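Local structure of protein translation elongation factor 1A (Methanosarcina mazei, 3WND) at residues 226-231 with 277-282; 302-307 with 342-347; 198-203 with 265-270. The protein binds cysteinyl-tRNA(Cys) in its GTP-bound form and probably acts as a SelB/EF-Tu/aIF2gamma-like translation elongation factor. One frame throughout, in Å; residues are numbered along the deposited sequence.

Contact 1 of 3, residues 226-231 with 277-282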
ATOM      1  N   LYS A 226      18.565  12.947   3.750  1.00 14.57           N
ATOM      2  CA  LYS A 226      19.124  12.282   2.536  1.00 14.57           C
ATOM      3  C   LYS A 226      18.034  11.610   1.706  1.00 18.54           C
ATOM      4  O   LYS A 226      16.911  11.455   2.191  1.00 16.55           O
ATOM      5  CB  LYS A 226      20.143  11.224   2.873  1.00 17.61           C
ATOM      6  CG  LYS A 226      21.469  11.792   3.486  1.00 18.19           C
ATOM      7  CD  LYS A 226      22.511  10.636   3.613  1.00 22.37           C
ATOM      8  CE  LYS A 226      23.887  11.130   4.082  1.00 35.89           C
ATOM      9  NZ  LYS A 226      24.878  10.049   3.788  1.00 54.94           N
ATOM     10  N   ILE A 227      18.371  11.257   0.461  1.00 16.00           N
ATOM     11  CA  ILE A 227      17.463  10.466  -0.332  1.00 15.52           C
ATOM     12  C   ILE A 227      18.207   9.215  -0.759  1.00 16.84           C
ATOM     13  O   ILE A 227      19.387   9.348  -1.231  1.00 22.56           O
ATOM     14  CB  ILE A 227      16.854  11.278  -1.492  1.00 16.57           C
ATOM     15  CG1 ILE A 227      15.718  10.487  -2.228  1.00 15.67           C
ATOM     16  CG2 ILE A 227      17.943  11.825  -2.439  1.00 19.64           C
ATOM     17  CD1 ILE A 227      14.894  11.435  -3.087  1.00 20.67           C
ATOM     18  N   PHE A 228      17.504   8.093  -0.717  1.00 18.35           N
ATOM     19  CA  PHE A 228      18.067   6.772  -1.061  1.00 17.34           C
ATOM     20  C   PHE A 228      17.168   6.137  -2.097  1.00 18.83           C
ATOM     21  O   PHE A 228      15.965   6.396  -2.077  1.00 15.92           O
ATOM     22  CB  PHE A 228      18.069   5.871   0.202  1.00 18.53           C
ATOM     23  CG  PHE A 228      19.019   6.348   1.229  1.00 17.13           C
ATOM     24  CD1 PHE A 228      18.592   7.175   2.215  1.00 19.35           C
ATOM     25  CD2 PHE A 228      20.345   5.933   1.189  1.00 21.28           C
ATOM     26  CE1 PHE A 228      19.472   7.692   3.171  1.00 18.73           C
ATOM     27  CE2 PHE A 228      21.245   6.420   2.100  1.00 25.57           C
ATOM     28  CZ  PHE A 228      20.800   7.284   3.116  1.00 17.33           C
ATOM     29  N   PRO A 229      17.735   5.274  -2.965  1.00 18.82           N
ATOM     30  CA  PRO A 229      19.080   4.699  -2.885  1.00 18.01           C
ATOM     31  C   PRO A 229      20.208   5.594  -3.495  1.00 21.25           C
ATOM     32  O   PRO A 229      21.377   5.203  -3.445  1.00 27.65           O
ATOM     33  CB  PRO A 229      18.958   3.413  -3.742  1.00 16.54           C
ATOM     34  CG  PRO A 229      17.915   3.829  -4.785  1.00 22.63           C
ATOM     35  CD  PRO A 229      16.919   4.651  -4.009  1.00 20.54           C
ATOM     36  N   LEU A 230      19.883   6.824  -3.926  1.00 20.71           N
ATOM     37  CA  LEU A 230      20.958   7.787  -4.422  1.00 25.22           C
ATOM     38  C   LEU A 230      22.044   8.040  -3.386  1.00 25.09           C
ATOM     39  O   LEU A 230      23.229   8.123  -3.712  1.00 25.75           O
ATOM     40  CB  LEU A 230      20.294   9.102  -4.734  1.00 30.12           C
ATOM     41  CG  LEU A 230      19.749   9.210  -6.125  1.00 32.45           C
ATOM     42  CD1 LEU A 230      19.332  10.679  -6.272  1.00 33.48           C
ATOM     43  CD2 LEU A 230      20.845   8.827  -7.093  1.00 36.38           C
ATOM     44  N   ASP A 231      21.665   8.084  -2.110  1.00 22.85           N
ATOM     45  CA  ASP A 231      22.532   8.458  -0.997  1.00 20.99           C
ATOM     46  C   ASP A 231      23.076   9.876  -1.222  1.00 22.03           C
ATOM     47  O   ASP A 231      24.273  10.152  -1.225  1.00 28.18           O
ATOM     48  CB  ASP A 231      23.616   7.423  -0.800  1.00 26.25           C
ATOM     49  CG  ASP A 231      24.302   7.508   0.580  1.00 29.40           C
ATOM     50  OD1 ASP A 231      24.093   8.489   1.347  1.00 30.34           O
ATOM     51  OD2 ASP A 231      25.089   6.601   0.883  1.00 36.05           O
ATOM     52  N   GLU A 277      19.477   4.538   5.161  1.00 15.51           N
ATOM     53  CA  GLU A 277      18.822   3.323   4.679  1.00 18.67           C
ATOM     54  C   GLU A 277      19.832   2.351   4.228  1.00 20.70           C
ATOM     55  O   GLU A 277      20.948   2.777   3.841  1.00 20.45           O
ATOM     56  CB  GLU A 277      17.894   3.633   3.416  1.00 16.88           C
ATOM     57  CG  GLU A 277      16.742   4.597   3.767  1.00 17.20           C
ATOM     58  CD  GLU A 277      15.737   3.997   4.737  1.00 15.46           C
ATOM     59  OE1 GLU A 277      15.571   2.758   4.710  1.00 18.65           O
ATOM     60  OE2 GLU A 277      15.157   4.793   5.508  1.00 17.67           O
ATOM     61  N   ILE A 278      19.461   1.058   4.235  1.00 19.57           N
ATOM     62  CA  ILE A 278      20.348   0.040   3.595  1.00 17.00           C
ATOM     63  C   ILE A 278      20.170   0.149   2.084  1.00 17.85           C
ATOM     64  O   ILE A 278      19.065   0.322   1.595  1.00 22.94           O
ATOM     65  CB  ILE A 278      19.953  -1.420   4.061  1.00 20.58           C
ATOM     66  CG1 ILE A 278      20.061  -1.484   5.585  1.00 20.93           C
ATOM     67  CG2 ILE A 278      20.810  -2.524   3.375  1.00 24.50           C
ATOM     68  CD1 ILE A 278      19.424  -2.690   6.280  1.00 24.48           C
ATOM     69  N   VAL A 279      21.281   0.069   1.342  1.00 20.39           N
ATOM     70  CA  VAL A 279      21.160   0.031  -0.100  1.00 18.57           C
ATOM     71  C   VAL A 279      21.945  -1.165  -0.594  1.00 21.55           C
ATOM     72  O   VAL A 279      23.142  -1.308  -0.354  1.00 26.91           O
ATOM     73  CB  VAL A 279      21.689   1.299  -0.790  1.00 22.29           C
ATOM     74  CG1 VAL A 279      21.674   1.104  -2.272  1.00 21.54           C
ATOM     75  CG2 VAL A 279      20.892   2.541  -0.366  1.00 20.32           C
ATOM     76  N   THR A 280      21.267  -2.107  -1.245  1.00 19.66           N
ATOM     77  CA  THR A 280      21.965  -3.307  -1.793  1.00 20.55           C
ATOM     78  C   THR A 280      21.313  -3.701  -3.119  1.00 23.46           C
ATOM     79  O   THR A 280      20.222  -3.193  -3.504  1.00 23.18           O
ATOM     80  CB  THR A 280      21.906  -4.522  -0.807  1.00 23.05           C
ATOM     81  OG1 THR A 280      20.525  -4.944  -0.540  1.00 25.54           O
ATOM     82  CG2 THR A 280      22.593  -4.259   0.525  1.00 26.53           C
ATOM     83  N   THR A 281      21.990  -4.580  -3.865  1.00 25.51           N
ATOM     84  CA  THR A 281      21.367  -5.125  -5.116  1.00 30.78           C
ATOM     85  C   THR A 281      21.055  -6.589  -4.827  1.00 36.00           C
ATOM     86  O   THR A 281      20.221  -7.229  -5.532  1.00 38.97           O
ATOM     87  CB  THR A 281      22.302  -5.109  -6.358  1.00 34.61           C
ATOM     88  OG1 THR A 281      23.483  -5.802  -6.007  1.00 32.47           O
ATOM     89  CG2 THR A 281      22.708  -3.709  -6.883  1.00 35.69           C
ATOM     90  N   ASP A 282      21.694  -7.135  -3.783  1.00 28.55           N
ATOM     91  CA  ASP A 282      21.355  -8.492  -3.296  1.00 40.73           C
ATOM     92  C   ASP A 282      20.674  -8.535  -1.912  1.00 35.01           C
ATOM     93  O   ASP A 282      20.715  -7.554  -1.123  1.00 30.98           O
ATOM     94  CB  ASP A 282      22.584  -9.380  -3.216  1.00 43.44           C
ATOM     95  CG  ASP A 282      23.301  -9.536  -4.558  1.00 62.44           C
ATOM     96  OD1 ASP A 282      22.709  -9.176  -5.668  1.00 38.21           O
ATOM     97  OD2 ASP A 282      24.464 -10.021  -4.472  1.00 66.19           O
TER
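The Phe228 ring lies against Glu277, whose aliphatic stem comes in over one face. This CH-pi contact has Glu277 CB 4.0 Å from the centroid of the Phe228 ring, 24° off its normal, while CG of Glu277 approaches ring atom CD1 of Phe228 to 3.5 Å. The backbone N of Glu277 also sits above the ring plane, displaced toward the rim. Glu277 is bent at chi2 (-66°), which turns its carboxylate away from the ring: OE2 goes to Arg194 as a salt bridge and to Ser274 OG, and OE1 to Ser347 OG.

Apolar contacts continue from the ring along 277-282. Val279 divides its two methyls, CG2 meeting Phe228 CD2 obliquely at 3.8 Å and CG1 meeting Pro229 CB at 3.9 Å. With an alanine at Phe228, the Glu277 stem and Val279 CG2 would probably lose the ring they pack on, leaving the stem freer to shift.

Within 226-231, Lys226 NZ forms a salt bridge to Asp231 OD1 (3.0 Å) across the turn, the ammonium using the syn lone pair of that oxygen. No hydrogen bond joins the two segments; packing holds them. It sets the end of strand 224-228, in a domain consistent with the SelB_II-like beta-barrel of the family, against the linking strand 278-280 that leads into the following beta domain.

Contact 2 of 3, residues 302-307 with 342-347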
ATOM      1  N   LEU A 302      12.075 -14.502  -9.672  1.00 23.53           N
ATOM      2  CA  LEU A 302      10.935 -14.011  -8.841  1.00 18.97           C
ATOM      3  C   LEU A 302      10.857 -12.506  -9.055  1.00 18.49           C
ATOM      4  O   LEU A 302      11.747 -11.932  -9.735  1.00 19.74           O
ATOM      5  CB  LEU A 302      11.060 -14.386  -7.355  1.00 22.41           C
ATOM      6  CG  LEU A 302      10.943 -15.871  -7.008  1.00 19.37           C
ATOM      7  CD1 LEU A 302      11.419 -16.104  -5.581  1.00 23.66           C
ATOM      8  CD2 LEU A 302       9.555 -16.480  -7.246  1.00 21.54           C
ATOM      9  N   HIS A 303       9.794 -11.874  -8.567  1.00 17.81           N
ATOM     10  CA  HIS A 303       9.729 -10.439  -8.571  1.00 19.57           C
ATOM     11  C   HIS A 303       9.682 -10.009  -7.147  1.00 18.42           C
ATOM     12  O   HIS A 303       8.963 -10.605  -6.321  1.00 19.53           O
ATOM     13  CB  HIS A 303       8.474  -9.940  -9.293  1.00 19.87           C
ATOM     14  CG  HIS A 303       8.714  -8.725 -10.084  1.00 19.62           C
ATOM     15  ND1 HIS A 303       9.460  -8.711 -11.258  1.00 22.28           N
ATOM     16  CD2 HIS A 303       8.217  -7.411  -9.896  1.00 20.76           C
ATOM     17  CE1 HIS A 303       9.518  -7.440 -11.699  1.00 25.87           C
ATOM     18  NE2 HIS A 303       8.696  -6.660 -10.913  1.00 25.28           N
ATOM     19  N   LEU A 304      10.495  -9.008  -6.794  1.00 16.17           N
ATOM     20  CA  LEU A 304      10.608  -8.587  -5.406  1.00 16.84           C
ATOM     21  C   LEU A 304       9.977  -7.198  -5.220  1.00 15.51           C
ATOM     22  O   LEU A 304      10.201  -6.256  -6.026  1.00 18.79           O
ATOM     23  CB  LEU A 304      12.106  -8.539  -5.005  1.00 14.29           C
ATOM     24  CG  LEU A 304      12.503  -8.042  -3.602  1.00 15.02           C
ATOM     25  CD1 LEU A 304      13.821  -8.670  -3.185  1.00 19.03           C
ATOM     26  CD2 LEU A 304      12.619  -6.497  -3.593  1.00 18.85           C
ATOM     27  N   PHE A 305       9.173  -7.080  -4.188  1.00 16.02           N
ATOM     28  CA  PHE A 305       8.612  -5.771  -3.790  1.00 15.30           C
ATOM     29  C   PHE A 305       9.045  -5.439  -2.368  1.00 17.15           C
ATOM     30  O   PHE A 305       8.948  -6.248  -1.463  1.00 16.98           O
ATOM     31  CB  PHE A 305       7.076  -5.937  -3.708  1.00 16.60           C
ATOM     32  CG  PHE A 305       6.443  -6.252  -5.028  1.00 15.82           C
ATOM     33  CD1 PHE A 305       5.925  -5.257  -5.825  1.00 21.18           C
ATOM     34  CD2 PHE A 305       6.467  -7.567  -5.504  1.00 17.87           C
ATOM     35  CE1 PHE A 305       5.416  -5.585  -7.112  1.00 22.15           C
ATOM     36  CE2 PHE A 305       5.918  -7.894  -6.757  1.00 18.73           C
ATOM     37  CZ  PHE A 305       5.422  -6.931  -7.556  1.00 18.79           C
ATOM     38  N   VAL A 306       9.584  -4.221  -2.181  1.00 15.43           N
ATOM     39  CA  VAL A 306       9.906  -3.747  -0.849  1.00 16.34           C
ATOM     40  C   VAL A 306       9.635  -2.267  -0.893  1.00 14.11           C
ATOM     41  O   VAL A 306      10.024  -1.574  -1.830  1.00 17.06           O
ATOM     42  CB  VAL A 306      11.332  -4.122  -0.371  1.00 15.35           C
ATOM     43  CG1 VAL A 306      12.386  -3.422  -1.225  1.00 17.80           C
ATOM     44  CG2 VAL A 306      11.523  -3.813   1.140  1.00 14.52           C
ATOM     45  N   GLY A 307       8.922  -1.758   0.130  1.00 16.20           N
ATOM     46  CA  GLY A 307       8.487  -0.366   0.068  1.00 16.34           C
ATOM     47  C   GLY A 307       7.669  -0.146  -1.218  1.00 12.83           C
ATOM     48  O   GLY A 307       6.728  -0.927  -1.508  1.00 15.11           O
ATOM     49  N   LYS A 342      19.326  -3.829  -9.883  1.00 25.99           N
ATOM     50  CA  LYS A 342      19.168  -2.465  -9.495  1.00 26.20           C
ATOM     51  C   LYS A 342      19.422  -2.346  -7.986  1.00 28.45           C
ATOM     52  O   LYS A 342      19.149  -3.273  -7.248  1.00 28.02           O
ATOM     53  CB  LYS A 342      17.714  -2.128  -9.758  1.00 45.24           C
ATOM     54  CG  LYS A 342      17.351  -0.670  -9.780  1.00 42.15           C
ATOM     55  CD  LYS A 342      16.190  -0.417 -10.725  1.00 37.06           C
ATOM     56  CE  LYS A 342      15.380   0.800 -10.266  1.00 51.54           C
ATOM     57  NZ  LYS A 342      14.127   0.878 -11.073  1.00 43.23           N
ATOM     58  N   LYS A 343      19.935  -1.201  -7.559  1.00 25.99           N
ATOM     59  CA  LYS A 343      20.105  -0.878  -6.165  1.00 26.37           C
ATOM     60  C   LYS A 343      18.754  -0.476  -5.584  1.00 26.86           C
ATOM     61  O   LYS A 343      18.092   0.450  -6.084  1.00 27.24           O
ATOM     62  CB  LYS A 343      21.130   0.320  -6.011  1.00 29.51           C
ATOM     63  CG  LYS A 343      22.594  -0.075  -5.961  1.00 36.48           C
ATOM     64  CD  LYS A 343      23.572   1.102  -5.788  1.00 41.57           C
ATOM     65  CE  LYS A 343      23.482   2.188  -6.860  1.00 48.23           C
ATOM     66  NZ  LYS A 343      24.679   3.089  -6.746  1.00 57.98           N
ATOM     67  N   LEU A 344      18.356  -1.142  -4.490  1.00 22.92           N
ATOM     68  CA  LEU A 344      17.130  -0.795  -3.753  1.00 18.86           C
ATOM     69  C   LEU A 344      17.482  -0.339  -2.361  1.00 17.74           C
ATOM     70  O   LEU A 344      18.428  -0.862  -1.719  1.00 19.70           O
ATOM     71  CB  LEU A 344      16.142  -1.977  -3.770  1.00 21.86           C
ATOM     72  CG  LEU A 344      15.656  -2.526  -5.119  1.00 22.09           C
ATOM     73  CD1 LEU A 344      14.568  -3.572  -4.858  1.00 27.06           C
ATOM     74  CD2 LEU A 344      15.088  -1.442  -5.995  1.00 23.45           C
ATOM     75  N   ALA A 345      16.607   0.536  -1.819  1.00 21.06           N
ATOM     76  CA  ALA A 345      16.720   1.075  -0.429  1.00 18.56           C
ATOM     77  C   ALA A 345      15.699   0.488   0.503  1.00 18.13           C
ATOM     78  O   ALA A 345      14.546   0.350   0.116  1.00 19.98           O
ATOM     79  CB  ALA A 345      16.495   2.619  -0.384  1.00 19.86           C
ATOM     80  N   TYR A 346      16.147   0.151   1.693  1.00 16.86           N
ATOM     81  CA  TYR A 346      15.189  -0.400   2.668  1.00 15.55           C
ATOM     82  C   TYR A 346      15.824  -0.379   4.061  1.00 17.89           C
ATOM     83  O   TYR A 346      17.071  -0.186   4.204  1.00 18.35           O
ATOM     84  CB  TYR A 346      14.808  -1.883   2.273  1.00 17.14           C
ATOM     85  CG  TYR A 346      15.958  -2.806   2.137  1.00 18.93           C
ATOM     86  CD1 TYR A 346      16.360  -3.632   3.204  1.00 23.57           C
ATOM     87  CD2 TYR A 346      16.696  -2.832   0.944  1.00 21.96           C
ATOM     88  CE1 TYR A 346      17.506  -4.501   3.085  1.00 23.81           C
ATOM     89  CE2 TYR A 346      17.825  -3.638   0.811  1.00 24.04           C
ATOM     90  CZ  TYR A 346      18.210  -4.482   1.865  1.00 26.72           C
ATOM     91  OH  TYR A 346      19.315  -5.268   1.717  1.00 26.69           O
ATOM     92  N   SER A 347      14.991  -0.514   5.062  1.00 19.02           N
ATOM     93  CA  SER A 347      15.427  -0.742   6.437  1.00 17.77           C
ATOM     94  C   SER A 347      14.888  -2.157   6.814  1.00 19.02           C
ATOM     95  O   SER A 347      13.991  -2.702   6.132  1.00 17.71           O
ATOM     96  CB  SER A 347      14.884   0.397   7.374  1.00 20.77           C
ATOM     97  OG  SER A 347      15.691   1.544   7.097  1.00 21.12           O
TER
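Leu304 and Leu344 meet through one methyl each, CD2 of Leu304 lying 3.7 Å from CD1 of Leu344, with the two side chains running past each other in opposite directions. This is the tight end of a buried, wholly apolar contact. A chi1 of 177° swings Leu304 CG away from its amide and carries CD2 across to Leu344. Tyr283 touches both leucines, and Phe352 and Leu354 add to the packing on Leu304.

The contacts of Val306 are somewhat longer: its CG1 is 4.2 Å from Leu344 CD1, and Val306 CG2 reaches Tyr346 at its CB, 4.0 Å away, rather than at the ring. CG of Tyr346 sits between the backbone N and the carbonyl carbon (chi1 56°), and the ring leads away from 302-307, packs edge-to-face with Phe352 and sends its OH to Thr280 OG1. The loose side is at the exposed Lys342 and Lys343, which do not touch 302-307; Lys342 NZ makes a salt bridge with Glu311.

The axes of strands 302-306 and 343-346 pass 8.9 Å apart at 37°, too far for backbone pairing. Side chains of strand 301-306, in the C-terminal beta domain, thus pack against strand 343-346 of the small two-stranded sheet it forms with 278-280.

Contact 3 of 3, residues 198-203 with 265-270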
ATOM      1  N   ASP A 198       6.056   8.333  -3.876  1.00 14.26           N
ATOM      2  CA  ASP A 198       5.332   7.549  -4.880  1.00 15.99           C
ATOM      3  C   ASP A 198       5.336   8.250  -6.244  1.00 19.64           C
ATOM      4  O   ASP A 198       5.081   7.591  -7.292  1.00 16.27           O
ATOM      5  CB  ASP A 198       3.869   7.176  -4.451  1.00 17.39           C
ATOM      6  CG  ASP A 198       3.120   8.289  -3.854  1.00 23.05           C
ATOM      7  OD1 ASP A 198       2.770   9.244  -4.557  1.00 20.73           O
ATOM      8  OD2 ASP A 198       2.800   8.186  -2.677  1.00 22.54           O
ATOM      9  N   HIS A 199       5.618   9.576  -6.248  1.00 16.41           N
ATOM     10  CA  HIS A 199       5.677  10.308  -7.542  1.00 16.65           C
ATOM     11  C   HIS A 199       6.706  11.403  -7.355  1.00 14.74           C
ATOM     12  O   HIS A 199       6.914  11.940  -6.276  1.00 17.37           O
ATOM     13  CB  HIS A 199       4.336  10.969  -7.896  1.00 16.30           C
ATOM     14  CG  HIS A 199       3.260  10.013  -8.182  1.00 18.43           C
ATOM     15  ND1 HIS A 199       2.505   9.420  -7.152  1.00 21.19           N
ATOM     16  CD2 HIS A 199       2.777   9.471  -9.413  1.00 22.96           C
ATOM     17  CE1 HIS A 199       1.557   8.561  -7.728  1.00 23.64           C
ATOM     18  NE2 HIS A 199       1.711   8.626  -9.112  1.00 26.08           N
ATOM     19  N   ALA A 200       7.346  11.792  -8.450  1.00 18.24           N
ATOM     20  CA  ALA A 200       8.329  12.897  -8.457  1.00 19.28           C
ATOM     21  C   ALA A 200       8.120  13.614  -9.806  1.00 20.98           C
ATOM     22  O   ALA A 200       8.118  12.980 -10.885  1.00 21.56           O
ATOM     23  CB  ALA A 200       9.788  12.342  -8.408  1.00 22.45           C
ATOM     24  N   PHE A 201       8.120  14.933  -9.765  1.00 19.15           N
ATOM     25  CA  PHE A 201       8.095  15.725 -10.964  1.00 22.47           C
ATOM     26  C   PHE A 201       8.640  17.103 -10.802  1.00 18.27           C
ATOM     27  O   PHE A 201       8.879  17.594  -9.653  1.00 21.60           O
ATOM     28  CB  PHE A 201       6.691  15.821 -11.533  1.00 30.23           C
ATOM     29  CG  PHE A 201       5.660  16.050 -10.502  1.00 25.93           C
ATOM     30  CD1 PHE A 201       5.332  17.364 -10.069  1.00 33.61           C
ATOM     31  CD2 PHE A 201       5.004  14.940  -9.871  1.00 22.71           C
ATOM     32  CE1 PHE A 201       4.341  17.565  -9.076  1.00 39.92           C
ATOM     33  CE2 PHE A 201       4.039  15.144  -8.923  1.00 27.78           C
ATOM     34  CZ  PHE A 201       3.705  16.458  -8.496  1.00 36.21           C
ATOM     35  N   ASN A 202       8.939  17.725 -11.958  1.00 25.19           N
ATOM     36  CA  ASN A 202       9.384  19.109 -11.929  1.00 30.15           C
ATOM     37  C   ASN A 202       8.175  20.033 -11.900  1.00 32.21           C
ATOM     38  O   ASN A 202       7.227  19.810 -12.645  1.00 39.47           O
ATOM     39  CB  ASN A 202      10.302  19.441 -13.117  1.00 43.60           C
ATOM     40  CG  ASN A 202      11.461  20.303 -12.692  1.00 50.24           C
ATOM     41  OD1 ASN A 202      12.130  19.990 -11.713  1.00 57.51           O
ATOM     42  ND2 ASN A 202      11.692  21.412 -13.397  1.00 84.40           N
ATOM     43  N   VAL A 203       8.194  21.114 -11.101  1.00 37.80           N
ATOM     44  CA  VAL A 203       7.090  22.110 -11.215  1.00 48.07           C
ATOM     45  C   VAL A 203       7.673  23.481 -11.498  1.00 48.06           C
ATOM     46  O   VAL A 203       8.602  23.914 -10.799  1.00 41.42           O
ATOM     47  CB  VAL A 203       6.143  22.163  -9.976  1.00 46.41           C
ATOM     48  CG1 VAL A 203       5.174  23.369 -10.025  1.00 53.76           C
ATOM     49  CG2 VAL A 203       5.361  20.864  -9.876  1.00 49.88           C
ATOM     50  N   LYS A 265      14.150  14.208 -12.332  1.00 22.24           N
ATOM     51  CA  LYS A 265      14.509  13.140 -13.303  1.00 23.22           C
ATOM     52  C   LYS A 265      15.377  11.998 -12.642  1.00 25.07           C
ATOM     53  O   LYS A 265      15.531  10.893 -13.168  1.00 29.74           O
ATOM     54  CB  LYS A 265      15.326  13.738 -14.499  1.00 21.64           C
ATOM     55  CG  LYS A 265      16.733  14.209 -14.099  1.00 28.01           C
ATOM     56  CD  LYS A 265      17.590  14.631 -15.294  1.00 33.50           C
ATOM     57  CE  LYS A 265      18.963  14.988 -14.762  1.00 33.37           C
ATOM     58  NZ  LYS A 265      19.864  13.810 -14.699  1.00 32.84           N
ATOM     59  N   ASP A 266      15.995  12.258 -11.514  1.00 23.75           N
ATOM     60  CA  ASP A 266      16.826  11.242 -10.843  1.00 24.43           C
ATOM     61  C   ASP A 266      16.089  10.524  -9.695  1.00 22.03           C
ATOM     62  O   ASP A 266      16.695   9.702  -8.968  1.00 23.61           O
ATOM     63  CB  ASP A 266      18.048  11.911 -10.277  1.00 21.80           C
ATOM     64  CG  ASP A 266      18.917  12.472 -11.358  1.00 24.21           C
ATOM     65  OD1 ASP A 266      19.070  11.790 -12.443  1.00 25.08           O
ATOM     66  OD2 ASP A 266      19.446  13.595 -11.130  1.00 25.91           O
ATOM     67  N   ILE A 267      14.792  10.797  -9.550  1.00 21.57           N
ATOM     68  CA  ILE A 267      13.982  10.162  -8.491  1.00 17.44           C
ATOM     69  C   ILE A 267      12.973   9.237  -9.142  1.00 17.69           C
ATOM     70  O   ILE A 267      12.269   9.671 -10.068  1.00 21.48           O
ATOM     71  CB  ILE A 267      13.262  11.240  -7.619  1.00 16.36           C
ATOM     72  CG1 ILE A 267      14.364  12.195  -7.057  1.00 18.79           C
ATOM     73  CG2 ILE A 267      12.437  10.564  -6.554  1.00 18.30           C
ATOM     74  CD1 ILE A 267      13.778  13.228  -6.049  1.00 19.19           C
ATOM     75  N   GLU A 268      12.793   8.048  -8.550  1.00 20.66           N
ATOM     76  CA  GLU A 268      11.702   7.127  -8.979  1.00 17.92           C
ATOM     77  C   GLU A 268      10.774   6.797  -7.781  1.00 16.22           C
ATOM     78  O   GLU A 268      11.164   6.961  -6.575  1.00 18.37           O
ATOM     79  CB  GLU A 268      12.375   5.811  -9.514  1.00 21.78           C
ATOM     80  CG  GLU A 268      13.277   5.994 -10.741  1.00 30.05           C
ATOM     81  CD  GLU A 268      12.552   6.585 -11.997  1.00 46.50           C
ATOM     82  OE1 GLU A 268      11.315   6.349 -12.207  1.00 52.32           O
ATOM     83  OE2 GLU A 268      13.214   7.192 -12.814  1.00 52.17           O
ATOM     84  N   ARG A 269       9.531   6.409  -8.094  1.00 16.36           N
ATOM     85  CA  ARG A 269       8.736   5.798  -7.062  1.00 14.03           C
ATOM     86  C   ARG A 269       9.550   4.709  -6.300  1.00 14.35           C
ATOM     87  O   ARG A 269      10.206   3.872  -6.925  1.00 18.02           O
ATOM     88  CB  ARG A 269       7.487   5.130  -7.667  1.00 18.72           C
ATOM     89  CG  ARG A 269       6.665   4.339  -6.630  1.00 15.98           C
ATOM     90  CD  ARG A 269       5.467   3.647  -7.249  1.00 19.77           C
ATOM     91  NE  ARG A 269       4.629   4.695  -7.788  1.00 18.06           N
ATOM     92  CZ  ARG A 269       3.558   4.424  -8.538  1.00 21.23           C
ATOM     93  NH1 ARG A 269       3.134   3.156  -8.661  1.00 25.77           N
ATOM     94  NH2 ARG A 269       2.869   5.419  -9.035  1.00 24.46           N
ATOM     95  N   GLY A 270       9.533   4.718  -4.971  1.00 14.70           N
ATOM     96  CA  GLY A 270      10.316   3.714  -4.293  1.00 14.40           C
ATOM     97  C   GLY A 270      11.510   4.315  -3.538  1.00 16.46           C
ATOM     98  O   GLY A 270      12.056   3.682  -2.625  1.00 19.15           O
TER
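The backbones come closest at Asp198 and Arg269, whose CA atoms are 4.4 Å apart, against 6.3 Å between the CA atoms of Ala200 and Ile267, the loop closing on the bulged strand as it runs from Ile267 to Arg269. The polar end is a bond from side chain to backbone: Arg269 NE donates to Asp198 O over 3.0 Å, nearly straight at 173°. The carbonyl receives it in its own plane, on a lone pair, and the oxygen lies at the edge of the guanidinium. Arg269 runs extended to CD and then bends at chi3 (-62°), which turns NE onto that oxygen.

The His199 ring lies alongside the guanidinium, the two planes 68° apart and NH2 of Arg269 3.4 Å from NE2 of His199. His199 ND1 donates to Asp198 OD1 at 2.6 Å, on the anti side of that carboxylate; this bond helps fix the rotation of the imidazole. Asp198 OD2 makes a salt bridge to Arg254. Arg269 NH1 pairs with Asp49, and His199 NE2 bonds to Ser48 OG, tying this end to the nucleotide-binding domain.

Farther along, the chemistry becomes apolar: Ala200 CB rests on Ile267 CG2 at 3.7 Å, and Ile267 also reaches Cys208 and Val210 on the adjoining strand.

Asp198 and His199 both face Leu211, which makes the site a classic beta bulge. The loop 265-270 thus docks on a bulged strand of a domain consistent with the SelB_II-like beta-barrel, where it meets the nucleotide-binding domain.

How the contacts relate
Contact 2 is the buried member of the set and purely apolar, whereas contacts 1 and 3 are partly buried. Contact 3 centres on a polar arginine-to-backbone bond, while contact 1 is packing against the stem of a glutamate whose acid end is bonded outside it. Contacts 1 and 3 share the barrel sheet and touch through Ile227 CD1 and Ile267 CD1, 3.6 Å apart, their segments alternating along the chain. Contact 1 is tied to contact 2 by the two-stranded sheet of 278-280 and 343-346 and by side-chain bonds between them. Contacts 2 and 3 do not touch. Only contact 3 has a hydrogen bond between its segments.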